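Local structure of receptor-like protein kinase ANXUR1 (Arabidopsis thaliana, 6FIG) at residues I274-T279 and I334-N339. The protein is a malectin-like receptor kinase of plant reproduction, whose extracellular part probably recognises signals at the cell surface and whose kinase domain probably phosphorylates serine and threonine. Sequence-based numbering, arbitrary orientation.
With NAG (2-acetamido-2-deoxy-beta-D-glucopyranose), chain E; FUC (alpha-L-fucopyranose), chain B; NAG (2-acetamido-2-deoxy-beta-D-glucopyranose), chain C.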
loop_
_atom_site.group_PDB
_atom_site.type_symbol
_atom_site.label_atom_id
_atom_site.label_comp_id
_atom_site.label_asym_id
_atom_site.label_seq_id
_atom_site.Cartn_x
_atom_site.Cartn_y
_atom_site.Cartn_z
ATOM N N ILE A 274 -31.205 7.295 -4.060
ATOM C CA ILE A 274 -30.330 8.372 -3.567
ATOM C C ILE A 274 -31.134 9.376 -2.709
ATOM O O ILE A 274 -32.287 9.121 -2.371
ATOM C CB ILE A 274 -29.562 9.033 -4.735
ATOM C CG1 ILE A 274 -30.483 9.425 -5.901
ATOM C CG2 ILE A 274 -28.458 8.099 -5.260
ATOM C CD1 ILE A 274 -31.529 10.470 -5.609
ATOM N N ASP A 275 -30.501 10.485 -2.330
ATOM C CA ASP A 275 -31.149 11.529 -1.530
ATOM C C ASP A 275 -31.519 12.714 -2.414
ATOM O O ASP A 275 -30.718 13.185 -3.199
ATOM C CB ASP A 275 -30.189 12.012 -0.435
ATOM C CG ASP A 275 -29.765 10.895 0.522
ATOM O OD1 ASP A 275 -30.598 9.989 0.807
ATOM O OD2 ASP A 275 -28.610 10.958 1.029
ATOM N N LYS A 276 -32.730 13.220 -2.261
ATOM C CA LYS A 276 -33.183 14.381 -3.028
ATOM C C LYS A 276 -32.421 15.656 -2.614
ATOM O O LYS A 276 -31.849 15.722 -1.512
ATOM C CB LYS A 276 -34.688 14.573 -2.833
ATOM C CG LYS A 276 -35.543 13.476 -3.462
ATOM C CD LYS A 276 -37.052 13.671 -3.267
ATOM C CE LYS A 276 -37.519 13.343 -1.856
ATOM N NZ LYS A 276 -38.995 13.191 -1.765
ATOM N N ASN A 277 -32.384 16.629 -3.512
ATOM C CA ASN A 277 -31.865 17.988 -3.259
ATOM C C ASN A 277 -30.344 18.066 -3.275
ATOM O O ASN A 277 -29.751 18.911 -2.591
ATOM C CB ASN A 277 -32.357 18.595 -1.929
ATOM C CG ASN A 277 -33.838 18.805 -1.868
ATOM O OD1 ASN A 277 -34.617 18.235 -2.632
ATOM N ND2 ASN A 277 -34.237 19.667 -0.944
ATOM N N PHE A 278 -29.722 17.175 -4.021
ATOM C CA PHE A 278 -28.291 17.242 -4.300
ATOM C C PHE A 278 -28.068 17.063 -5.799
ATOM O O PHE A 278 -28.879 16.419 -6.503
ATOM C CB PHE A 278 -27.513 16.139 -3.584
ATOM C CG PHE A 278 -27.559 16.213 -2.090
ATOM C CD1 PHE A 278 -26.676 17.044 -1.404
ATOM C CD2 PHE A 278 -28.474 15.455 -1.365
ATOM C CE1 PHE A 278 -26.698 17.106 -0.019
ATOM C CE2 PHE A 278 -28.506 15.525 0.025
ATOM C CZ PHE A 278 -27.603 16.342 0.698
ATOM N N THR A 279 -26.965 17.627 -6.274
ATOM C CA THR A 279 -26.411 17.293 -7.567
ATOM C C THR A 279 -25.515 16.078 -7.421
ATOM O O THR A 279 -24.685 15.999 -6.496
ATOM C CB THR A 279 -25.606 18.471 -8.136
ATOM O OG1 THR A 279 -26.461 19.602 -8.302
ATOM C CG2 THR A 279 -24.981 18.118 -9.477
ATOM N N ILE A 334 -26.257 15.658 -12.595
ATOM C CA ILE A 334 -27.711 15.802 -12.577
ATOM C C ILE A 334 -28.162 16.254 -11.189
ATOM O O ILE A 334 -27.784 15.613 -10.198
ATOM C CB ILE A 334 -28.429 14.464 -12.966
ATOM C CG1 ILE A 334 -29.956 14.633 -13.020
ATOM C CG2 ILE A 334 -28.048 13.273 -12.111
ATOM C CD1 ILE A 334 -30.516 14.626 -14.406
ATOM N N TYR A 335 -28.983 17.305 -11.148
ATOM C CA TYR A 335 -29.657 17.706 -9.922
ATOM C C TYR A 335 -30.911 16.872 -9.767
ATOM O O TYR A 335 -31.723 16.790 -10.702
ATOM C CB TYR A 335 -30.012 19.191 -9.917
ATOM C CG TYR A 335 -30.660 19.629 -8.616
ATOM C CD1 TYR A 335 -29.944 19.610 -7.418
ATOM C CD2 TYR A 335 -31.986 20.041 -8.570
ATOM C CE1 TYR A 335 -30.534 19.983 -6.236
ATOM C CE2 TYR A 335 -32.579 20.428 -7.381
ATOM C CZ TYR A 335 -31.838 20.399 -6.211
ATOM O OH TYR A 335 -32.410 20.781 -5.022
ATOM N N VAL A 336 -31.074 16.239 -8.618
ATOM C CA VAL A 336 -32.279 15.491 -8.307
ATOM C C VAL A 336 -33.163 16.328 -7.419
ATOM O O VAL A 336 -32.848 16.540 -6.256
ATOM C CB VAL A 336 -31.962 14.145 -7.654
ATOM C CG1 VAL A 336 -33.262 13.425 -7.259
ATOM C CG2 VAL A 336 -31.108 13.329 -8.598
ATOM N N ASP A 337 -34.292 16.750 -7.991
ATOM C CA ASP A 337 -35.167 17.781 -7.428
ATOM C C ASP A 337 -36.134 17.151 -6.449
ATOM O O ASP A 337 -36.461 15.960 -6.548
ATOM C CB ASP A 337 -35.963 18.472 -8.554
ATOM C CG ASP A 337 -36.656 19.749 -8.097
ATOM O OD1 ASP A 337 -37.868 19.707 -7.777
ATOM O OD2 ASP A 337 -36.004 20.804 -8.062
ATOM N N ALA A 338 -36.613 17.977 -5.523
ATOM C CA ALA A 338 -37.544 17.553 -4.486
ATOM C C ALA A 338 -38.852 16.913 -5.012
ATOM O O ALA A 338 -39.443 16.096 -4.310
ATOM C CB ALA A 338 -37.851 18.728 -3.577
ATOM N N ASN A 339 -39.291 17.265 -6.224
ATOM C CA ASN A 339 -40.418 16.541 -6.878
ATOM C C ASN A 339 -39.950 15.560 -7.960
ATOM O O ASN A 339 -39.966 14.342 -7.740
ATOM C CB ASN A 339 -41.554 17.476 -7.368
ATOM C CG ASN A 339 -41.059 18.739 -8.053
ATOM O OD1 ASN A 339 -40.252 18.679 -8.980
ATOM N ND2 ASN A 339 -41.569 19.893 -7.615
HETATM C C1 NAG E . -35.607 20.024 -0.690
HETATM C C2 NAG E . -35.770 20.308 0.805
HETATM C C3 NAG E . -37.200 20.713 1.116
HETATM C C4 NAG E . -37.590 21.875 0.208
HETATM C C5 NAG E . -37.297 21.575 -1.271
HETATM C C6 NAG E . -37.537 22.804 -2.130
HETATM C C7 NAG E . -34.324 18.961 2.278
HETATM C C8 NAG E . -34.232 17.627 2.979
HETATM N N2 NAG E . -35.448 19.124 1.566
HETATM O O3 NAG E . -37.354 21.095 2.488
HETATM O O4 NAG E . -38.954 22.291 0.392
HETATM O O5 NAG E . -35.938 21.200 -1.419
HETATM O O6 NAG E . -37.407 22.486 -3.531
HETATM O O7 NAG E . -33.435 19.814 2.380
HETATM C C1 FUC B . -37.598 23.686 -4.309
HETATM C C2 FUC B . -37.538 23.333 -5.795
HETATM C C3 FUC B . -38.750 22.495 -6.193
HETATM C C4 FUC B . -40.049 23.200 -5.822
HETATM C C5 FUC B . -40.009 23.556 -4.339
HETATM C C6 FUC B . -41.227 24.330 -3.863
HETATM O O2 FUC B . -36.335 22.625 -6.026
HETATM O O3 FUC B . -38.675 22.188 -7.597
HETATM O O4 FUC B . -40.232 24.407 -6.569
HETATM O O5 FUC B . -38.839 24.345 -4.096
HETATM C C1 NAG C . -40.000 21.325 0.182
HETATM C C2 NAG C . -41.183 21.921 0.922
HETATM C C3 NAG C . -42.379 21.006 0.791
HETATM C C4 NAG C . -42.679 20.727 -0.673
HETATM C C5 NAG C . -41.459 20.253 -1.442
HETATM C C6 NAG C . -41.856 20.239 -2.925
HETATM C C7 NAG C . -40.813 23.264 2.959
HETATM C C8 NAG C . -40.343 23.178 4.381
HETATM N N2 NAG C . -40.798 22.101 2.312
HETATM O O3 NAG C . -43.500 21.646 1.383
HETATM O O4 NAG C . -43.698 19.723 -0.767
HETATM O O5 NAG C . -40.320 21.097 -1.191
HETATM O O6 NAG C . -40.726 19.949 -3.716
HETATM O O7 NAG C . -41.189 24.323 2.477
HETATM O O HOH W 1 -35.170 20.632 -4.650
#
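Asn-277 and Val-336 bridge the segments 274-279 and 334-339, which run antiparallel in a malectin-like domain; the glycosylated site here is a worked example of an N-glycan whose fucose folds back on the protein that bears it. Two backbone hydrogen bonds make the join: Asn-277 N-H donates to Val-336 O (2.8 Å), and Val-336 N returns an almost straight bond to Phe-278 O. One residue along, Thr-279 and Tyr-335 form a non-hydrogen-bonded pair, with a CA-H...O contact from Thr-279 CA to Ile-334 O.

Apolar packing occupies the face of Val-336, where its CG1 meets Ile-274 CD1 tip to tip at 3.8 Å; Ile-345 of strand 344-351 touches both side chains. On the other face, Tyr-335 CG, anti to its backbone N (chi1 -177°), brings the ring obliquely against the backbone of Asn-277 and Phe-278. Thr-279 OG1 sits at the ring edge, while the phenol OH reaches Asn-277 CA at 3.3 Å.

The glycan adds a second set of polar contacts. Asn-277 ND2 is bonded to C1 of the first N-acetylglucosamine (chain E), whose core fucose is gripped by both carboxylate oxygens of Asp-337: fucose O3 donates to OD1 and O2 to OD2. Asp-337 OD1 also accepts from Asn-339 N, closing an Asx turn. Between sugar and protein, one water joins fucose O2 (2.7 Å) to Tyr-335 OH (2.8 Å) and accepts a hydrogen bond from Ala-338 N.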